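Local structure of ankyrin repeat domain protein (Legionella pneumophila subsp. pneumophila, 6MCA) at residues C62-Q67 with L92-D97; V96-L101 with L231-H236; Q235-P238 with Q243-K246; Q397-A402 with D443-V448. The protein is a bacterial effector, also called AnkH, that interacts with the host LARP7 component of the 7SK snRNP complex and probably contains a region resembling cysteine proteases. One frame throughout, in Å; residues are numbered along the deposited sequence.

Contact 1 of 4, residues C62-Q67 with L92-D97; sequences CAITRQ and LHWAVD
W94 takes the largest share of this contact, with I64 laid over one face of its indole and A63 tucked against its root. Helix 58-65 and helix 91-97 come very near each other here: the CA atoms of A63 and A95 are 5.2 Å apart, a spacing possible because both residues carry only a methyl. The methyl of A63 points at the other helix and rests on the W94 methylene, CB to CB 3.8 Å. At the very next residue, I64 extends alongside W94 in the same direction. With its CG1 branch beside the backbone N (chi1 -72°) and fully extended beyond it (chi2 -180°), I64 places CD1 above the six-membered ring in a CH-pi contact, 4.0 Å from the centroid and 15° off the normal. I64 CG1 lies against the CD2-CE3 side of the ring, 3.6 Å from W94 CE3. The polar edge of the indole is engaged by another residue: NE1 of W94 hydrogen-bonds D85. R89 makes a cation-pi contact with the same side chain, and F56 and H236 meet it edge-to-face. Helix 91-97 lies in a predicted ankyrin repeat, and packing of neighbouring helices through small and apolar residues is how such repeats stack. No hydrogen bond joins the two segments, so their cohesion comes from dispersion and burial of apolar surface.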
loop_
_atom_site.group_PDB
_atom_site.type_symbol
_atom_site.label_atom_id
_atom_site.label_comp_id
_atom_site.label_asym_id
_atom_site.label_seq_id
_atom_site.Cartn_x
_atom_site.Cartn_y
_atom_site.Cartn_z
ATOM N N CYS A 62 -6.835 22.241 -9.215
ATOM C CA CYS A 62 -6.372 22.231 -10.599
ATOM C C CYS A 62 -5.607 20.953 -10.917
ATOM O O CYS A 62 -5.779 20.368 -11.992
ATOM C CB CYS A 62 -5.492 23.453 -10.864
ATOM S SG CYS A 62 -6.364 25.025 -10.801
ATOM N N ALA A 63 -4.752 20.511 -9.993
ATOM C CA ALA A 63 -3.993 19.284 -10.213
ATOM C C ALA A 63 -4.915 18.072 -10.291
ATOM O O ALA A 63 -4.743 17.207 -11.158
ATOM C CB ALA A 63 -2.955 19.102 -9.106
ATOM N N ILE A 64 -5.903 17.998 -9.397
ATOM C CA ILE A 64 -6.828 16.867 -9.388
ATOM C C ILE A 64 -7.641 16.830 -10.676
ATOM O O ILE A 64 -7.878 15.758 -11.247
ATOM C CB ILE A 64 -7.735 16.934 -8.144
ATOM C CG1 ILE A 64 -6.938 16.604 -6.880
ATOM C CG2 ILE A 64 -8.922 15.990 -8.287
ATOM C CD1 ILE A 64 -7.763 16.646 -5.612
ATOM N N THR A 65 -8.068 17.994 -11.161
ATOM C CA THR A 65 -8.909 18.064 -12.349
ATOM C C THR A 65 -8.121 18.263 -13.641
ATOM O O THR A 65 -8.737 18.425 -14.699
ATOM C CB THR A 65 -9.940 19.187 -12.199
ATOM O OG1 THR A 65 -9.265 20.434 -11.987
ATOM C CG2 THR A 65 -10.860 18.908 -11.019
ATOM N N ARG A 66 -6.786 18.258 -13.578
ATOM C CA ARG A 66 -5.929 18.352 -14.765
ATOM C C ARG A 66 -6.175 19.637 -15.553
ATOM O O ARG A 66 -6.105 19.650 -16.785
ATOM C CB ARG A 66 -6.105 17.135 -15.677
ATOM C CG ARG A 66 -5.921 15.790 -15.003
ATOM C CD ARG A 66 -6.427 14.680 -15.909
ATOM N NE ARG A 66 -6.180 13.355 -15.353
ATOM C CZ ARG A 66 -5.116 12.614 -15.641
ATOM N NH1 ARG A 66 -4.197 13.070 -16.481
ATOM N NH2 ARG A 66 -4.972 11.416 -15.090
ATOM N N GLN A 67 -6.483 20.721 -14.841
ATOM C CA GLN A 67 -6.787 22.019 -15.443
ATOM C C GLN A 67 -5.513 22.855 -15.413
ATOM O O GLN A 67 -5.196 23.490 -14.404
ATOM C CB GLN A 67 -7.926 22.703 -14.698
ATOM C CG GLN A 67 -9.270 22.020 -14.866
ATOM C CD GLN A 67 -9.982 22.452 -16.130
ATOM O OE1 GLN A 67 -10.855 23.316 -16.097
ATOM N NE2 GLN A 67 -9.605 21.859 -17.256
ATOM N N LEU A 92 2.288 18.679 -6.397
ATOM C CA LEU A 92 3.096 17.769 -7.199
ATOM C C LEU A 92 2.698 16.319 -6.958
ATOM O O LEU A 92 2.670 15.516 -7.896
ATOM C CB LEU A 92 4.580 17.978 -6.899
ATOM C CG LEU A 92 5.548 17.269 -7.847
ATOM C CD1 LEU A 92 5.353 17.761 -9.272
ATOM C CD2 LEU A 92 6.982 17.476 -7.397
ATOM N N HIS A 93 2.396 15.965 -5.705
ATOM C CA HIS A 93 1.889 14.629 -5.407
ATOM C C HIS A 93 0.643 14.325 -6.228
ATOM O O HIS A 93 0.523 13.249 -6.825
ATOM C CB HIS A 93 1.577 14.502 -3.914
ATOM C CG HIS A 93 2.755 14.125 -3.071
ATOM N ND1 HIS A 93 3.528 15.057 -2.415
ATOM C CD2 HIS A 93 3.279 12.915 -2.760
ATOM C CE1 HIS A 93 4.483 14.439 -1.742
ATOM N NE2 HIS A 93 4.355 13.139 -1.936
ATOM N N TRP A 94 -0.294 15.274 -6.277
ATOM C CA TRP A 94 -1.544 15.050 -6.995
ATOM C C TRP A 94 -1.314 14.963 -8.497
ATOM O O TRP A 94 -1.937 14.139 -9.178
ATOM C CB TRP A 94 -2.540 16.160 -6.666
ATOM C CG TRP A 94 -3.014 16.113 -5.251
ATOM C CD1 TRP A 94 -2.596 16.903 -4.219
ATOM C CD2 TRP A 94 -3.989 15.220 -4.703
ATOM N NE1 TRP A 94 -3.257 16.560 -3.065
ATOM C CE2 TRP A 94 -4.117 15.529 -3.335
ATOM C CE3 TRP A 94 -4.769 14.190 -5.239
ATOM C CZ2 TRP A 94 -4.992 14.845 -2.495
ATOM C CZ3 TRP A 94 -5.638 13.514 -4.404
ATOM C CH2 TRP A 94 -5.742 13.844 -3.047
ATOM N N ALA A 95 -0.429 15.806 -9.034
ATOM C CA ALA A 95 -0.140 15.752 -10.463
ATOM C C ALA A 95 0.532 14.439 -10.841
ATOM O O ALA A 95 0.234 13.858 -11.892
ATOM C CB ALA A 95 0.735 16.936 -10.868
ATOM N N VAL A 96 1.432 13.947 -9.987
ATOM C CA VAL A 96 2.184 12.739 -10.307
ATOM C C VAL A 96 1.304 11.504 -10.162
ATOM O O VAL A 96 1.350 10.592 -10.998
ATOM C CB VAL A 96 3.442 12.661 -9.425
ATOM C CG1 VAL A 96 3.976 11.247 -9.374
ATOM C CG2 VAL A 96 4.506 13.616 -9.944
ATOM N N ASP A 97 0.481 11.452 -9.109
ATOM C CA ASP A 97 -0.446 10.337 -8.953
ATOM C C ASP A 97 -1.438 10.251 -10.107
ATOM O O ASP A 97 -1.972 9.168 -10.373
ATOM C CB ASP A 97 -1.194 10.451 -7.622
ATOM C CG ASP A 97 -0.260 10.422 -6.425
ATOM O OD1 ASP A 97 0.959 10.230 -6.620
ATOM O OD2 ASP A 97 -0.745 10.595 -5.286
#

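Contact 2 of 4, residues V96-L101 with L231-H236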
loop_
_atom_site.group_PDB
_atom_site.type_symbol
_atom_site.label_atom_id
_atom_site.label_comp_id
_atom_site.label_asym_id
_atom_site.label_seq_id
_atom_site.Cartn_x
_atom_site.Cartn_y
_atom_site.Cartn_z
ATOM N N VAL A 96 1.432 13.947 -9.987
ATOM C CA VAL A 96 2.184 12.739 -10.307
ATOM C C VAL A 96 1.304 11.504 -10.162
ATOM O O VAL A 96 1.350 10.592 -10.998
ATOM C CB VAL A 96 3.442 12.661 -9.425
ATOM C CG1 VAL A 96 3.976 11.247 -9.374
ATOM C CG2 VAL A 96 4.506 13.616 -9.944
ATOM N N ASP A 97 0.481 11.452 -9.109
ATOM C CA ASP A 97 -0.446 10.337 -8.953
ATOM C C ASP A 97 -1.438 10.251 -10.107
ATOM O O ASP A 97 -1.972 9.168 -10.373
ATOM C CB ASP A 97 -1.194 10.451 -7.622
ATOM C CG ASP A 97 -0.260 10.422 -6.425
ATOM O OD1 ASP A 97 0.959 10.230 -6.620
ATOM O OD2 ASP A 97 -0.745 10.595 -5.286
ATOM N N ASN A 98 -1.691 11.362 -10.798
ATOM C CA ASN A 98 -2.513 11.359 -12.000
ATOM C C ASN A 98 -1.728 10.998 -13.254
ATOM O O ASN A 98 -2.334 10.875 -14.325
ATOM C CB ASN A 98 -3.166 12.730 -12.194
ATOM C CG ASN A 98 -4.526 12.831 -11.534
ATOM O OD1 ASN A 98 -4.962 11.917 -10.835
ATOM N ND2 ASN A 98 -5.203 13.953 -11.749
ATOM N N ASN A 99 -0.408 10.830 -13.147
ATOM C CA ASN A 99 0.460 10.583 -14.301
ATOM C C ASN A 99 0.290 11.673 -15.356
ATOM O O ASN A 99 0.297 11.414 -16.562
ATOM C CB ASN A 99 0.210 9.194 -14.897
ATOM C CG ASN A 99 1.366 8.707 -15.752
ATOM O OD1 ASN A 99 2.528 8.993 -15.465
ATOM N ND2 ASN A 99 1.049 7.968 -16.808
ATOM N N ASP A 100 0.131 12.912 -14.893
ATOM C CA ASP A 100 -0.052 14.070 -15.761
ATOM C C ASP A 100 1.312 14.715 -15.982
ATOM O O ASP A 100 1.849 15.371 -15.084
ATOM C CB ASP A 100 -1.044 15.054 -15.142
ATOM C CG ASP A 100 -1.457 16.159 -16.100
ATOM O OD1 ASP A 100 -0.828 16.305 -17.171
ATOM O OD2 ASP A 100 -2.424 16.884 -15.782
ATOM N N LEU A 101 1.867 14.532 -17.183
ATOM C CA LEU A 101 3.215 15.023 -17.459
ATOM C C LEU A 101 3.246 16.542 -17.574
ATOM O O LEU A 101 4.174 17.187 -17.072
ATOM C CB LEU A 101 3.756 14.378 -18.734
ATOM C CG LEU A 101 4.328 12.968 -18.576
ATOM C CD1 LEU A 101 4.692 12.378 -19.930
ATOM C CD2 LEU A 101 5.534 12.988 -17.654
ATOM N N LEU A 231 -10.421 2.922 -9.586
ATOM C CA LEU A 231 -11.640 3.173 -8.825
ATOM C C LEU A 231 -11.332 3.784 -7.469
ATOM O O LEU A 231 -12.156 4.527 -6.923
ATOM C CB LEU A 231 -12.434 1.878 -8.657
ATOM C CG LEU A 231 -13.172 1.376 -9.899
ATOM C CD1 LEU A 231 -13.678 -0.041 -9.681
ATOM C CD2 LEU A 231 -14.317 2.310 -10.259
ATOM N N LEU A 232 -10.150 3.504 -6.916
ATOM C CA LEU A 232 -9.820 4.089 -5.624
ATOM C C LEU A 232 -9.426 5.552 -5.772
ATOM O O LEU A 232 -9.761 6.375 -4.911
ATOM C CB LEU A 232 -8.706 3.286 -4.952
ATOM C CG LEU A 232 -9.148 1.928 -4.398
ATOM C CD1 LEU A 232 -7.981 1.195 -3.755
ATOM C CD2 LEU A 232 -10.292 2.100 -3.409
ATOM N N GLN A 233 -8.746 5.898 -6.871
ATOM C CA GLN A 233 -8.301 7.275 -7.051
ATOM C C GLN A 233 -9.488 8.226 -7.135
ATOM O O GLN A 233 -9.451 9.331 -6.577
ATOM C CB GLN A 233 -7.429 7.384 -8.301
ATOM C CG GLN A 233 -6.491 8.578 -8.300
ATOM C CD GLN A 233 -5.177 8.283 -8.993
ATOM O OE1 GLN A 233 -4.104 8.496 -8.430
ATOM N NE2 GLN A 233 -5.254 7.789 -10.224
ATOM N N TYR A 234 -10.565 7.799 -7.801
ATOM C CA TYR A 234 -11.764 8.621 -7.900
ATOM C C TYR A 234 -12.363 8.938 -6.537
ATOM O O TYR A 234 -13.157 9.879 -6.429
ATOM C CB TYR A 234 -12.813 7.927 -8.772
ATOM C CG TYR A 234 -12.378 7.693 -10.202
ATOM C CD1 TYR A 234 -11.356 8.442 -10.772
ATOM C CD2 TYR A 234 -12.991 6.723 -10.982
ATOM C CE1 TYR A 234 -10.957 8.229 -12.077
ATOM C CE2 TYR A 234 -12.599 6.503 -12.289
ATOM C CZ TYR A 234 -11.582 7.259 -12.832
ATOM O OH TYR A 234 -11.187 7.043 -14.132
ATOM N N GLN A 235 -12.004 8.179 -5.496
ATOM C CA GLN A 235 -12.494 8.494 -4.161
ATOM C C GLN A 235 -11.984 9.841 -3.668
ATOM O O GLN A 235 -12.622 10.453 -2.805
ATOM C CB GLN A 235 -12.098 7.393 -3.177
ATOM C CG GLN A 235 -12.824 6.075 -3.402
ATOM C CD GLN A 235 -12.536 5.057 -2.315
ATOM O OE1 GLN A 235 -11.469 5.071 -1.701
ATOM N NE2 GLN A 235 -13.491 4.168 -2.071
ATOM N N HIS A 236 -10.856 10.319 -4.200
ATOM C CA HIS A 236 -10.329 11.615 -3.793
ATOM C C HIS A 236 -10.985 12.774 -4.529
ATOM O O HIS A 236 -10.875 13.919 -4.074
ATOM C CB HIS A 236 -8.816 11.666 -4.017
ATOM C CG HIS A 236 -8.048 10.689 -3.182
ATOM N ND1 HIS A 236 -7.787 10.897 -1.845
ATOM C CD2 HIS A 236 -7.480 9.501 -3.496
ATOM C CE1 HIS A 236 -7.095 9.878 -1.370
ATOM N NE2 HIS A 236 -6.894 9.017 -2.352
#
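Q233 swings its side chain out toward D97 and N98 through two torsions: CG is trans to the backbone N at chi1 -157°, and the chain then bends at chi2, 146°. Together they carry the amide from helix 215-233 across a backbone gap of 8.6 Å, measured between the CA atoms of N98 and Q233, to the place where helix 91-97 ends. The amide carbon CD of Q233 lies 3.6 Å from the backbone O of D97 and 4.1 Å from OD1 of N98. The two amide groups, those of N98 and Q233, are turned almost perpendicular, with planes 85° apart.

The polar groups around this point have further partners. The D97 carbonyl receives a weak hydrogen bond from R131, a residue that Q233 itself touches, while the D97 carboxylate pairs with R89 in a salt bridge. N98 is steadied by helix 58-65, its ND2 bonded to the backbone O of I64, so its amide is held in place beside Q233. The contact is small and partly buried, a single long side chain bridging otherwise separate backbones.

What Q233 reaches is a Schellman motif. N99 has positive phi and its N bonds back to V96 O at 2.8 Å; a second, probable bond runs from D100 N to A95 O at 3.1 Å. D100 then N-caps helix 101-109 with its side chain. This tight turn between two antiparallel helices is characteristic of the ankyrin repeat, in which these residues are predicted to lie.

Contact 3 of 4, residues Q235-P238 with Q243-K246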
loop_
_atom_site.group_PDB
_atom_site.type_symbol
_atom_site.label_atom_id
_atom_site.label_comp_id
_atom_site.label_asym_id
_atom_site.label_seq_id
_atom_site.Cartn_x
_atom_site.Cartn_y
_atom_site.Cartn_z
ATOM N N GLN A 235 -12.004 8.179 -5.496
ATOM C CA GLN A 235 -12.494 8.494 -4.161
ATOM C C GLN A 235 -11.984 9.841 -3.668
ATOM O O GLN A 235 -12.622 10.453 -2.805
ATOM C CB GLN A 235 -12.098 7.393 -3.177
ATOM C CG GLN A 235 -12.824 6.075 -3.402
ATOM C CD GLN A 235 -12.536 5.057 -2.315
ATOM O OE1 GLN A 235 -11.469 5.071 -1.701
ATOM N NE2 GLN A 235 -13.491 4.168 -2.071
ATOM N N HIS A 236 -10.856 10.319 -4.200
ATOM C CA HIS A 236 -10.329 11.615 -3.793
ATOM C C HIS A 236 -10.985 12.774 -4.529
ATOM O O HIS A 236 -10.875 13.919 -4.074
ATOM C CB HIS A 236 -8.816 11.666 -4.017
ATOM C CG HIS A 236 -8.048 10.689 -3.182
ATOM N ND1 HIS A 236 -7.787 10.897 -1.845
ATOM C CD2 HIS A 236 -7.480 9.501 -3.496
ATOM C CE1 HIS A 236 -7.095 9.878 -1.370
ATOM N NE2 HIS A 236 -6.894 9.017 -2.352
ATOM N N HIS A 237 -11.658 12.509 -5.641
ATOM C CA HIS A 237 -12.251 13.582 -6.428
ATOM C C HIS A 237 -13.379 14.246 -5.643
ATOM O O HIS A 237 -14.215 13.548 -5.058
ATOM C CB HIS A 237 -12.775 13.044 -7.756
ATOM C CG HIS A 237 -12.905 14.088 -8.820
ATOM N ND1 HIS A 237 -13.862 15.079 -8.777
ATOM C CD2 HIS A 237 -12.197 14.298 -9.954
ATOM C CE1 HIS A 237 -13.738 15.854 -9.839
ATOM N NE2 HIS A 237 -12.735 15.400 -10.570
ATOM N N PRO A 238 -13.434 15.579 -5.601
ATOM C CA PRO A 238 -14.485 16.246 -4.815
ATOM C C PRO A 238 -15.883 16.088 -5.390
ATOM O O PRO A 238 -16.855 16.198 -4.631
ATOM C CB PRO A 238 -14.045 17.717 -4.818
ATOM C CG PRO A 238 -13.170 17.849 -6.022
ATOM C CD PRO A 238 -12.469 16.536 -6.168
ATOM N N GLN A 243 -17.680 11.685 -17.021
ATOM C CA GLN A 243 -16.618 10.787 -17.465
ATOM C C GLN A 243 -16.318 9.716 -16.423
ATOM O O GLN A 243 -16.026 8.566 -16.772
ATOM C CB GLN A 243 -15.355 11.582 -17.794
ATOM C CG GLN A 243 -14.326 10.786 -18.581
ATOM C CD GLN A 243 -12.902 11.203 -18.274
ATOM O OE1 GLN A 243 -12.389 12.164 -18.845
ATOM N NE2 GLN A 243 -12.257 10.479 -17.364
ATOM N N HIS A 244 -16.380 10.073 -15.137
ATOM C CA HIS A 244 -16.182 9.076 -14.090
ATOM C C HIS A 244 -17.250 7.993 -14.159
ATOM O O HIS A 244 -16.950 6.801 -14.015
ATOM C CB HIS A 244 -16.182 9.745 -12.716
ATOM C CG HIS A 244 -15.057 10.710 -12.515
ATOM N ND1 HIS A 244 -15.175 12.057 -12.780
ATOM C CD2 HIS A 244 -13.790 10.522 -12.075
ATOM C CE1 HIS A 244 -14.029 12.658 -12.512
ATOM N NE2 HIS A 244 -13.172 11.750 -12.082
ATOM N N PHE A 245 -18.503 8.387 -14.393
ATOM C CA PHE A 245 -19.575 7.405 -14.493
ATOM C C PHE A 245 -19.455 6.571 -15.762
ATOM O O PHE A 245 -19.785 5.381 -15.749
ATOM C CB PHE A 245 -20.930 8.107 -14.422
ATOM C CG PHE A 245 -21.200 8.754 -13.093
ATOM C CD1 PHE A 245 -20.967 8.064 -11.914
ATOM C CD2 PHE A 245 -21.673 10.053 -13.020
ATOM C CE1 PHE A 245 -21.207 8.654 -10.688
ATOM C CE2 PHE A 245 -21.914 10.651 -11.796
ATOM C CZ PHE A 245 -21.682 9.949 -10.629
ATOM N N LYS A 246 -18.967 7.162 -16.856
ATOM C CA LYS A 246 -18.689 6.371 -18.051
ATOM C C LYS A 246 -17.608 5.332 -17.780
ATOM O O LYS A 246 -17.715 4.178 -18.218
ATOM C CB LYS A 246 -18.278 7.285 -19.206
ATOM C CG LYS A 246 -19.396 8.173 -19.725
ATOM C CD LYS A 246 -19.179 8.546 -21.184
ATOM C CE LYS A 246 -18.649 9.965 -21.323
ATOM N NZ LYS A 246 -17.224 10.074 -20.900
#
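This is a T-shaped (edge-to-face) pair of histidine rings, the edge of H244 toward the face of H237, at the surface, within a helix-loop-helix connection. H237 belongs to the loop that follows helix 215-233, and H244 sits in the first turn of helix 242-251, so the pair spans the loop between the two helices. Their backbones stay well apart, with 9.7 Å between the CA atoms of H237 and H244, and no hydrogen bond joins the segments.

The two rings leave their backbones by different chi1 torsions. H237 holds CG trans to its N (chi1 -158°), whereas the H244 imidazole lies on the N side, opposite its own carbonyl carbon (chi1 -64°). The side chains cross at about a right angle, and the ring planes make 68° with centroids 4.6 Å apart.

Each ring is also pinned from the loop between them. ND1 of H237 is hydrogen-bonded to the backbone N of R239, and ND1 of H244 to that of G241, which limits the rotation of both imidazoles. H244 has a second aromatic neighbour, Y234, again edge-to-face. H237 additionally packs on I64 and T65 of helix 58-65, linking this loop to the N-terminal helices, and its NE2 bonds a tartrate that probably came from the crystallisation liquor.

The touching edge of H244 is the side formed by CE1 and NE2. H244 CE1 stands 3.4 Å above the H237 plane, displaced toward the rim, and H244 NE2 lies 3.5 Å from H237 CD2.

Contact 4 of 4, residues Q397-A402 with D443-V448; sequences QRFYLA and DEYYYV
In the all-helical C-terminal part of the chain, a T-shaped aromatic pair joins the end region of long helix 373-399 to the loop that leads into helix 447-458. The edge of F399 is directed at the face of Y445. The closest atoms are F399 CZ and Y445 CE2 at 3.7 Å, and F399 CE1 stands 4.1 Å above the tyrosine plane, offset toward its rim. Ring centroids are 5.3 Å apart and the planes stand at 76°.

The rings bridge a wide gap, for the CA atoms of F399 and Y445 are 11.5 Å apart. F399 spans its half with CG trans to the backbone N (chi1 174°), while Y445 turns its ring to the N side (chi1 -66°). The side chains pass each other, running in opposite senses. Behind F399 the chain folds into a type I beta turn from F399 to A402, toward helix 404-421. Across the contact the Y445 carbonyl accepts a bond from V448 N at 3.0 Å, just where the chain enters helix 447-458.

Both aromatic residues are buried. K407 of helix 404-421 makes a cation-pi contact with F399 and also touches Y445, while I439 and L442 pack on F399. The result is a buried edge-to-face aromatic pair that, within a wholly helical region, ties the end of one helix to the loop before another.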
loop_
_atom_site.group_PDB
_atom_site.type_symbol
_atom_site.label_atom_id
_atom_site.label_comp_id
_atom_site.label_asym_id
_atom_site.label_seq_id
_atom_site.Cartn_x
_atom_site.Cartn_y
_atom_site.Cartn_z
ATOM N N GLN A 397 21.046 -6.718 -0.296
ATOM C CA GLN A 397 21.802 -6.210 -1.434
ATOM C C GLN A 397 22.027 -4.708 -1.323
ATOM O O GLN A 397 23.123 -4.216 -1.618
ATOM C CB GLN A 397 21.080 -6.547 -2.739
ATOM C CG GLN A 397 21.684 -5.893 -3.970
ATOM C CD GLN A 397 20.985 -6.306 -5.251
ATOM O OE1 GLN A 397 21.027 -7.472 -5.647
ATOM N NE2 GLN A 397 20.337 -5.350 -5.906
ATOM N N ARG A 398 21.006 -3.960 -0.897
ATOM C CA ARG A 398 21.154 -2.515 -0.791
ATOM C C ARG A 398 22.068 -2.103 0.353
ATOM O O ARG A 398 22.602 -0.989 0.323
ATOM C CB ARG A 398 19.785 -1.854 -0.624
ATOM C CG ARG A 398 18.919 -1.915 -1.866
ATOM C CD ARG A 398 17.511 -1.431 -1.583
ATOM N NE ARG A 398 16.632 -1.641 -2.728
ATOM C CZ ARG A 398 15.312 -1.494 -2.694
ATOM N NH1 ARG A 398 14.714 -1.131 -1.567
ATOM N NH2 ARG A 398 14.590 -1.709 -3.786
ATOM N N PHE A 399 22.255 -2.964 1.359
ATOM C CA PHE A 399 23.117 -2.594 2.480
ATOM C C PHE A 399 24.539 -2.279 2.022
ATOM O O PHE A 399 25.138 -1.295 2.472
ATOM C CB PHE A 399 23.138 -3.706 3.529
ATOM C CG PHE A 399 24.119 -3.463 4.643
ATOM C CD1 PHE A 399 23.796 -2.622 5.696
ATOM C CD2 PHE A 399 25.365 -4.069 4.636
ATOM C CE1 PHE A 399 24.695 -2.392 6.721
ATOM C CE2 PHE A 399 26.270 -3.842 5.658
ATOM C CZ PHE A 399 25.933 -3.002 6.701
ATOM N N TYR A 400 25.097 -3.102 1.131
ATOM C CA TYR A 400 26.494 -2.936 0.743
ATOM C C TYR A 400 26.712 -1.750 -0.187
ATOM O O TYR A 400 27.858 -1.327 -0.372
ATOM C CB TYR A 400 27.011 -4.216 0.083
ATOM C CG TYR A 400 26.952 -5.431 0.983
ATOM C CD1 TYR A 400 27.926 -5.655 1.947
ATOM C CD2 TYR A 400 25.919 -6.351 0.871
ATOM C CE1 TYR A 400 27.875 -6.763 2.773
ATOM C CE2 TYR A 400 25.857 -7.462 1.692
ATOM C CZ TYR A 400 26.837 -7.664 2.640
ATOM O OH TYR A 400 26.780 -8.769 3.458
ATOM N N LEU A 401 25.649 -1.204 -0.773
ATOM C CA LEU A 401 25.747 -0.064 -1.676
ATOM C C LEU A 401 25.300 1.239 -1.028
ATOM O O LEU A 401 25.222 2.264 -1.712
ATOM C CB LEU A 401 24.916 -0.318 -2.936
ATOM C CG LEU A 401 25.279 -1.506 -3.827
ATOM C CD1 LEU A 401 24.047 -2.003 -4.569
ATOM C CD2 LEU A 401 26.374 -1.124 -4.807
ATOM N N ALA A 402 25.015 1.227 0.270
ATOM C CA ALA A 402 24.301 2.316 0.917
ATOM C C ALA A 402 25.244 3.284 1.624
ATOM O O ALA A 402 26.385 2.958 1.962
ATOM C CB ALA A 402 23.284 1.764 1.921
ATOM N N ASP A 443 31.475 -5.382 12.984
ATOM C CA ASP A 443 31.802 -4.619 14.183
ATOM C C ASP A 443 31.099 -3.268 14.206
ATOM O O ASP A 443 30.738 -2.778 15.282
ATOM C CB ASP A 443 33.317 -4.434 14.283
ATOM C CG ASP A 443 34.064 -5.755 14.312
ATOM O OD1 ASP A 443 33.648 -6.659 15.066
ATOM O OD2 ASP A 443 35.060 -5.892 13.573
ATOM N N GLU A 444 30.885 -2.659 13.039
ATOM C CA GLU A 444 30.293 -1.329 12.969
ATOM C C GLU A 444 28.782 -1.333 13.167
ATOM O O GLU A 444 28.183 -0.254 13.247
ATOM C CB GLU A 444 30.634 -0.678 11.626
ATOM C CG GLU A 444 30.593 0.844 11.632
ATOM C CD GLU A 444 30.851 1.440 10.262
ATOM O OE1 GLU A 444 31.281 0.694 9.359
ATOM O OE2 GLU A 444 30.616 2.655 10.087
ATOM N N TYR A 445 28.149 -2.505 13.253
ATOM C CA TYR A 445 26.702 -2.577 13.387
ATOM C C TYR A 445 26.243 -3.559 14.455
ATOM O O TYR A 445 25.040 -3.618 14.743
ATOM C CB TYR A 445 26.067 -2.927 12.033
ATOM C CG TYR A 445 26.280 -1.823 11.026
ATOM C CD1 TYR A 445 25.439 -0.720 10.993
ATOM C CD2 TYR A 445 27.351 -1.859 10.144
ATOM C CE1 TYR A 445 25.642 0.305 10.089
ATOM C CE2 TYR A 445 27.563 -0.840 9.238
ATOM C CZ TYR A 445 26.705 0.239 9.215
ATOM O OH TYR A 445 26.912 1.261 8.316
ATOM N N TYR A 446 27.169 -4.296 15.074
ATOM C CA TYR A 446 26.826 -5.175 16.187
ATOM C C TYR A 446 25.983 -4.465 17.238
ATOM O O TYR A 446 25.196 -5.113 17.940
ATOM C CB TYR A 446 28.104 -5.728 16.827
ATOM C CG TYR A 446 27.864 -6.819 17.846
ATOM C CD1 TYR A 446 27.550 -8.112 17.449
ATOM C CD2 TYR A 446 27.949 -6.555 19.208
ATOM C CE1 TYR A 446 27.330 -9.112 18.376
ATOM C CE2 TYR A 446 27.728 -7.550 20.143
ATOM C CZ TYR A 446 27.420 -8.826 19.721
ATOM O OH TYR A 446 27.200 -9.817 20.651
ATOM N N TYR A 447 26.122 -3.136 17.348
ATOM C CA TYR A 447 25.372 -2.387 18.352
ATOM C C TYR A 447 23.886 -2.700 18.283
ATOM O O TYR A 447 23.227 -2.825 19.323
ATOM C CB TYR A 447 25.624 -0.881 18.206
ATOM C CG TYR A 447 25.127 -0.225 16.930
ATOM C CD1 TYR A 447 25.966 -0.079 15.835
ATOM C CD2 TYR A 447 23.838 0.290 16.840
ATOM C CE1 TYR A 447 25.530 0.535 14.673
ATOM C CE2 TYR A 447 23.392 0.906 15.679
ATOM C CZ TYR A 447 24.244 1.024 14.600
ATOM O OH TYR A 447 23.813 1.635 13.443
ATOM N N VAL A 448 23.348 -2.879 17.069
ATOM C CA VAL A 448 21.950 -3.288 16.928
ATOM C C VAL A 448 21.670 -4.480 17.834
ATOM O O VAL A 448 20.913 -4.381 18.810
ATOM C CB VAL A 448 21.615 -3.605 15.460
ATOM C CG1 VAL A 448 20.212 -4.187 15.349
ATOM C CG2 VAL A 448 21.738 -2.355 14.605
#

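From the N terminus, contact 1 closes a loop of 24 residues between helix 58-65 and helix 91-97. Contact 2 starts on its last two residues, V96 and D97, and spans 129 residues, about half of them helical, to tie the ankyrin region to helix 215-233. Contact 3 then opens on Q235 and H236, where contact 2 ends, and closes a short loop of four residues. So the three run in series, overlapping at their ends without nesting, and they form one cluster in which each contact touches the other two. Contact 4 closes 40 residues in the C-terminal helices, its centre 37 to 46 Å from the centres of the others.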